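PDB 3W56: C2 domain protein from Scophthalmus maximus, which is a calcium-binding C2 domain protein, probably acting at phospholipid membranes in the manner of the perforin C2 domain. Local coordinates for residues V46-G51 / D82-E87; R25-R30 / H124-L129. All blocks are in the same frame, centred on the assembly; numbering follows the deposited sequence.

Contact 1. Residues V46-G51 / D82-E87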
loop_
_atom_site.group_PDB
_atom_site.type_symbol
_atom_site.label_atom_id
_atom_site.label_comp_id
_atom_site.label_asym_id
_atom_site.label_seq_id
_atom_site.Cartn_x
_atom_site.Cartn_y
_atom_site.Cartn_z
ATOM N N VAL A 46 -1.116 4.169 4.090
ATOM C CA VAL A 46 -0.416 3.632 2.914
ATOM C C VAL A 46 -0.422 4.566 1.721
ATOM O O VAL A 46 -1.468 5.117 1.329
ATOM C CB VAL A 46 -1.042 2.266 2.502
ATOM C CG1 VAL A 46 -0.220 1.591 1.438
ATOM C CG2 VAL A 46 -1.175 1.382 3.758
ATOM N N LYS A 47 0.758 4.750 1.130
ATOM C CA LYS A 47 0.880 5.569 -0.080
ATOM C C LYS A 47 1.016 4.636 -1.237
ATOM O O LYS A 47 1.732 3.601 -1.149
ATOM C CB LYS A 47 2.110 6.469 -0.028
ATOM C CG LYS A 47 2.103 7.585 1.012
ATOM C CD LYS A 47 3.143 8.679 0.540
ATOM C CE LYS A 47 3.554 9.530 1.714
ATOM N NZ LYS A 47 4.718 10.436 1.345
ATOM N N VAL A 48 0.371 4.967 -2.340
ATOM C CA VAL A 48 0.211 4.094 -3.503
ATOM C C VAL A 48 0.599 4.829 -4.758
ATOM O O VAL A 48 0.001 5.899 -5.118
ATOM C CB VAL A 48 -1.250 3.624 -3.709
ATOM C CG1 VAL A 48 -1.383 2.646 -4.825
ATOM C CG2 VAL A 48 -1.753 2.990 -2.407
ATOM N N PHE A 49 1.586 4.247 -5.418
ATOM C CA PHE A 49 2.043 4.740 -6.723
ATOM C C PHE A 49 1.941 3.633 -7.751
ATOM O O PHE A 49 2.207 2.451 -7.472
ATOM C CB PHE A 49 3.511 5.191 -6.650
ATOM C CG PHE A 49 3.788 6.185 -5.552
ATOM C CD1 PHE A 49 3.804 7.549 -5.811
ATOM C CD2 PHE A 49 3.992 5.741 -4.252
ATOM C CE1 PHE A 49 4.062 8.459 -4.766
ATOM C CE2 PHE A 49 4.274 6.611 -3.201
ATOM C CZ PHE A 49 4.292 8.001 -3.463
ATOM N N CYS A 50 1.553 4.008 -8.955
ATOM C CA CYS A 50 1.663 3.082 -10.057
ATOM C C CYS A 50 2.581 3.711 -11.081
ATOM O O CYS A 50 2.181 4.695 -11.747
ATOM C CB CYS A 50 0.301 2.835 -10.710
ATOM S SG CYS A 50 0.468 1.560 -11.967
ATOM N N GLY A 51 3.776 3.145 -11.238
ATOM C CA GLY A 51 4.799 3.825 -12.025
ATOM C C GLY A 51 5.008 5.235 -11.482
ATOM O O GLY A 51 5.357 5.427 -10.316
ATOM N N ASP A 82 4.407 -2.088 -15.100
ATOM C CA ASP A 82 4.529 -0.882 -14.362
ATOM C C ASP A 82 4.926 -1.313 -12.944
ATOM O O ASP A 82 4.583 -2.437 -12.470
ATOM C CB ASP A 82 3.182 -0.210 -14.236
ATOM C CG ASP A 82 2.759 0.569 -15.494
ATOM O OD1 ASP A 82 3.613 0.872 -16.378
ATOM O OD2 ASP A 82 1.556 0.941 -15.551
ATOM N N ILE A 83 5.560 -0.391 -12.250
ATOM C CA ILE A 83 6.024 -0.655 -10.912
ATOM C C ILE A 83 4.994 -0.089 -9.955
ATOM O O ILE A 83 4.833 1.137 -9.838
ATOM C CB ILE A 83 7.391 -0.048 -10.633
ATOM C CG1 ILE A 83 8.414 -0.705 -11.571
ATOM C CG2 ILE A 83 7.776 -0.317 -9.181
ATOM C CD1 ILE A 83 8.307 -2.207 -11.571
ATOM N N LEU A 84 4.308 -1.018 -9.283
ATOM C CA LEU A 84 3.413 -0.728 -8.148
ATOM C C LEU A 84 4.322 -0.520 -6.946
ATOM O O LEU A 84 5.121 -1.378 -6.596
ATOM C CB LEU A 84 2.363 -1.877 -7.906
ATOM C CG LEU A 84 1.583 -1.782 -6.584
ATOM C CD1 LEU A 84 0.539 -0.653 -6.637
ATOM C CD2 LEU A 84 0.887 -3.121 -6.277
ATOM N N ARG A 85 4.270 0.663 -6.362
ATOM C CA ARG A 85 5.022 0.973 -5.170
ATOM C C ARG A 85 4.084 1.380 -4.004
ATOM O O ARG A 85 3.187 2.282 -4.106
ATOM C CB ARG A 85 6.036 2.111 -5.516
ATOM C CG ARG A 85 6.686 2.718 -4.332
ATOM C CD ARG A 85 7.390 4.003 -4.751
ATOM N NE ARG A 85 8.087 4.640 -3.640
ATOM C CZ ARG A 85 9.361 4.404 -3.327
ATOM N NH1 ARG A 85 10.068 3.533 -4.045
ATOM N NH2 ARG A 85 9.944 5.048 -2.305
ATOM N N LEU A 86 4.327 0.738 -2.876
ATOM C CA LEU A 86 3.500 0.898 -1.692
ATOM C C LEU A 86 4.408 1.378 -0.605
ATOM O O LEU A 86 5.442 0.812 -0.329
ATOM C CB LEU A 86 2.807 -0.413 -1.305
ATOM C CG LEU A 86 1.887 -1.004 -2.351
ATOM C CD1 LEU A 86 1.131 -2.267 -1.825
ATOM C CD2 LEU A 86 0.835 -0.055 -2.842
ATOM N N GLU A 87 4.023 2.469 0.018
ATOM C CA GLU A 87 4.756 2.873 1.181
ATOM C C GLU A 87 3.810 2.879 2.370
ATOM O O GLU A 87 2.704 3.456 2.288
ATOM C CB GLU A 87 5.391 4.242 0.974
ATOM C CG GLU A 87 6.212 4.352 -0.278
ATOM C CD GLU A 87 6.647 5.770 -0.535
ATOM O OE1 GLU A 87 6.328 6.637 0.313
ATOM O OE2 GLU A 87 7.262 6.012 -1.603
HETATM O O HOH W 1 6.641 9.436 0.194
HETATM O O HOH W 2 0.750 3.795 -14.624
HETATM O O HOH W 3 5.840 3.256 -8.939
#

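Contact 2. Residues R25-R30 / H124-L129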
loop_
_atom_site.group_PDB
_atom_site.type_symbol
_atom_site.label_atom_id
_atom_site.label_comp_id
_atom_site.label_asym_id
_atom_site.label_seq_id
_atom_site.Cartn_x
_atom_site.Cartn_y
_atom_site.Cartn_z
ATOM N N ARG A 25 -6.447 -2.318 -10.019
ATOM C CA ARG A 25 -7.181 -2.170 -8.762
ATOM C C ARG A 25 -6.335 -2.726 -7.597
ATOM O O ARG A 25 -5.860 -3.869 -7.644
ATOM C CB ARG A 25 -8.546 -2.836 -8.847
ATOM C CG ARG A 25 -9.310 -2.708 -7.547
ATOM C CD ARG A 25 -10.424 -3.711 -7.604
ATOM N NE ARG A 25 -11.126 -3.730 -6.341
ATOM C CZ ARG A 25 -11.714 -4.808 -5.893
ATOM N NH1 ARG A 25 -12.366 -4.748 -4.737
ATOM N NH2 ARG A 25 -11.647 -5.930 -6.626
ATOM N N LEU A 26 -6.041 -1.836 -6.656
ATOM C CA LEU A 26 -5.255 -2.222 -5.472
ATOM C C LEU A 26 -6.257 -2.249 -4.333
ATOM O O LEU A 26 -7.082 -1.309 -4.188
ATOM C CB LEU A 26 -4.192 -1.219 -5.215
ATOM C CG LEU A 26 -3.438 -1.403 -3.874
ATOM C CD1 LEU A 26 -2.558 -2.667 -3.940
ATOM C CD2 LEU A 26 -2.634 -0.209 -3.658
ATOM N N TYR A 27 -6.260 -3.299 -3.521
ATOM C CA TYR A 27 -7.325 -3.464 -2.526
ATOM C C TYR A 27 -6.920 -4.429 -1.473
ATOM O O TYR A 27 -5.810 -5.026 -1.572
ATOM C CB TYR A 27 -8.644 -3.859 -3.190
ATOM C CG TYR A 27 -8.614 -5.145 -4.030
ATOM C CD1 TYR A 27 -9.290 -6.317 -3.615
ATOM C CD2 TYR A 27 -7.985 -5.166 -5.236
ATOM C CE1 TYR A 27 -9.284 -7.525 -4.415
ATOM C CE2 TYR A 27 -7.953 -6.316 -6.069
ATOM C CZ TYR A 27 -8.598 -7.507 -5.649
ATOM O OH TYR A 27 -8.607 -8.592 -6.460
ATOM N N ASN A 28 -7.759 -4.545 -0.451
ATOM C CA ASN A 28 -7.503 -5.466 0.688
ATOM C C ASN A 28 -6.184 -5.195 1.384
ATOM O O ASN A 28 -5.503 -6.138 1.832
ATOM C CB ASN A 28 -7.685 -6.976 0.314
ATOM C CG ASN A 28 -9.134 -7.282 -0.114
ATOM O OD1 ASN A 28 -10.038 -6.385 0.008
ATOM N ND2 ASN A 28 -9.348 -8.434 -0.718
ATOM N N LEU A 29 -5.825 -3.919 1.549
ATOM C CA LEU A 29 -4.699 -3.516 2.347
ATOM C C LEU A 29 -4.887 -3.780 3.839
ATOM O O LEU A 29 -5.876 -3.409 4.470
ATOM C CB LEU A 29 -4.394 -2.035 2.106
ATOM C CG LEU A 29 -4.125 -1.657 0.685
ATOM C CD1 LEU A 29 -4.307 -0.075 0.687
ATOM C CD2 LEU A 29 -2.736 -1.997 0.441
ATOM N N ARG A 30 -3.928 -4.483 4.429
ATOM C CA ARG A 30 -3.991 -4.608 5.884
ATOM C C ARG A 30 -2.569 -4.870 6.352
ATOM O O ARG A 30 -1.742 -5.414 5.596
ATOM C CB ARG A 30 -4.901 -5.769 6.272
ATOM C CG ARG A 30 -4.407 -7.061 5.673
ATOM C CD ARG A 30 -5.541 -7.817 5.190
ATOM N NE ARG A 30 -5.112 -9.156 4.814
ATOM C CZ ARG A 30 -4.896 -9.586 3.583
ATOM N NH1 ARG A 30 -4.922 -8.825 2.450
ATOM N NH2 ARG A 30 -4.546 -10.865 3.466
ATOM N N HIS A 124 -0.173 -6.717 3.758
ATOM C CA HIS A 124 -0.722 -7.662 2.801
ATOM C C HIS A 124 -1.657 -6.901 1.892
ATOM O O HIS A 124 -2.262 -5.936 2.333
ATOM C CB HIS A 124 -1.550 -8.743 3.525
ATOM C CG HIS A 124 -0.809 -9.457 4.614
ATOM N ND1 HIS A 124 0.120 -10.425 4.330
ATOM C CD2 HIS A 124 -0.858 -9.354 5.966
ATOM C CE1 HIS A 124 0.644 -10.881 5.459
ATOM N NE2 HIS A 124 0.066 -10.262 6.469
ATOM N N TYR A 125 -1.688 -7.275 0.644
ATOM C CA TYR A 125 -2.522 -6.529 -0.317
ATOM C C TYR A 125 -2.823 -7.422 -1.483
ATOM O O TYR A 125 -2.206 -8.483 -1.713
ATOM C CB TYR A 125 -1.791 -5.265 -0.761
ATOM C CG TYR A 125 -0.494 -5.521 -1.514
ATOM C CD1 TYR A 125 -0.489 -5.496 -2.940
ATOM C CD2 TYR A 125 0.709 -5.757 -0.845
ATOM C CE1 TYR A 125 0.671 -5.661 -3.654
ATOM C CE2 TYR A 125 1.923 -5.947 -1.577
ATOM C CZ TYR A 125 1.879 -5.900 -2.994
ATOM O OH TYR A 125 3.032 -6.054 -3.766
ATOM N N MET A 126 -3.787 -6.993 -2.277
ATOM C CA MET A 126 -4.167 -7.707 -3.452
ATOM C C MET A 126 -4.159 -6.676 -4.559
ATOM O O MET A 126 -4.373 -5.478 -4.327
ATOM C CB MET A 126 -5.566 -8.323 -3.348
ATOM C CG MET A 126 -5.515 -9.504 -2.447
ATOM S SD MET A 126 -7.091 -10.345 -2.478
ATOM C CE MET A 126 -7.209 -10.861 -4.202
ATOM N N TYR A 127 -3.906 -7.166 -5.751
ATOM C CA TYR A 127 -4.238 -6.293 -6.900
ATOM C C TYR A 127 -4.739 -7.095 -8.034
ATOM O O TYR A 127 -4.452 -8.281 -8.185
ATOM C CB TYR A 127 -3.032 -5.408 -7.308
ATOM C CG TYR A 127 -2.004 -6.148 -8.116
ATOM C CD1 TYR A 127 -2.108 -6.238 -9.515
ATOM C CD2 TYR A 127 -0.925 -6.774 -7.493
ATOM C CE1 TYR A 127 -1.120 -6.946 -10.256
ATOM C CE2 TYR A 127 0.038 -7.453 -8.203
ATOM C CZ TYR A 127 -0.074 -7.538 -9.587
ATOM O OH TYR A 127 0.918 -8.253 -10.244
ATOM N N THR A 128 -5.549 -6.442 -8.860
ATOM C CA THR A 128 -6.043 -7.006 -10.111
ATOM C C THR A 128 -5.635 -6.089 -11.280
ATOM O O THR A 128 -5.924 -4.887 -11.242
ATOM C CB THR A 128 -7.577 -7.170 -10.063
ATOM O OG1 THR A 128 -7.899 -8.246 -9.149
ATOM C CG2 THR A 128 -8.098 -7.584 -11.431
ATOM N N LEU A 129 -4.932 -6.644 -12.274
ATOM C CA LEU A 129 -4.656 -5.919 -13.508
ATOM C C LEU A 129 -5.454 -6.579 -14.631
ATOM O O LEU A 129 -5.294 -7.774 -14.944
ATOM C CB LEU A 129 -3.167 -5.913 -13.816
ATOM C CG LEU A 129 -2.742 -5.126 -15.075
ATOM C CD1 LEU A 129 -2.914 -3.654 -14.904
ATOM C CD2 LEU A 129 -1.273 -5.494 -15.246
HETATM O O HOH W 4 -10.467 -6.884 -9.122
HETATM O O HOH W 5 -3.161 -10.393 0.264
#

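Contact 1. Residues V46-G51 / D82-E87
Strands 46-50 and 83-87 run antiparallel, their axes 4.7 Å apart at closest approach and their directions 166° apart, with Lys47-Glu87 and Phe49-Arg85 as hydrogen-bonded pairs and Val48-Leu86 and Cys50-Leu84 as non-hydrogen-bonded ones. Gly51 N adds a bond to Ile83 O just past the strand, where a positive phi suits glycine. On the face of Phe49 and Glu87, the aromatic ring lies alongside Arg85, its CD2 3.8 Å from Arg85 CD. With CG opposite the backbone N (chi1 168°), the arginine lays its methylenes along the ring and carries its guanidinium on to Glu87, so a long aliphatic chain with a charged end fits here. Two nitrogens grip one oxygen side-on in a salt bridge; Arg85 NE reaches Glu87 OE2 at 2.6 Å, on the anti lone pair. Glu87 OE1 accepts from His89 and from a water that links it to Lys47 NZ. With Glu87 replaced by an alanine, the Arg85 guanidinium would probably lose its carboxylate mate and be held less firmly, keeping a weak bond to Gln103. Val48, Leu84 and Leu86 pack on the other face against Leu24 and Leu26 of strand 22-32, while strands 53-57 and 97-105 flank the pair.

Contact 2. Residues R25-R30 / H124-L129
The Tyr27 ring is sandwiched: Met126 CB lies over one face, 3.9 Å from the ring centroid as a CH-pi contact, and the Arg25 guanidinium covers the other, with Arg25 NH2 3.5 Å above the ring plane. Thr128 OG1 comes in at the ring's edge, shares a 2.8 Å hydrogen bond with Tyr27 OH and also hydrogen-bonds to Thr110 of strand 109-116. With CG placed between the backbone N and the carbonyl carbon (chi1 58°), the tyrosine is brought across the neighbouring strand. Methionine suits this place because its flexible chain follows the ring: Met126 CE reaches within 3.5 Å of Tyr27 OH, while the sulfur stands obliquely to the ring in a Met-aromatic contact and takes a weak bond from Asn28 ND2. A second flat group, the Arg30 guanidinium, has His124 CB over one face, 3.5 Å from Arg30 CZ. In its own plane Arg30 NH1 donates to Asn28 O at 2.8 Å, within the beta bulge that shifts the antiparallel register between Tyr27 and Arg30. On the buried side Leu26 CD1 packs 3.6 Å from Tyr125 CD1, and Leu29 CD2 touches Tyr125 CB. Outside the pair, Glu72 forms a salt bridge with Arg25, and Asp114 accepts from His124 ND1. These central strands are flanked by strands 73-78 and 109-116, with Leu26 and Tyr125 facing strand 83-90 of the other sheet.

The two contacts belong to opposing four-stranded antiparallel sheets of the C2 beta sandwich, each joining the two middle strands of its own sheet. Their centres lie about 11 Å apart, and they meet through the hydrophobic interior, where Val48 CG1 comes within 3.3 Å of Leu26 CD2 and Leu86 and Leu84 press on the Tyr125 ring. Along the chain contact 1 is nested within contact 2: strand 22-32 leads to strand 44-50, then 83-90, then 122-130. The loop after strand 22-32 and the end of strand 83-90 carry Asp37, Asp43 and Asp90, which bind calcium in this protein, though none is bound here; the sandwich is probably their scaffold, the Lys47 end of contact 1 lying nearer.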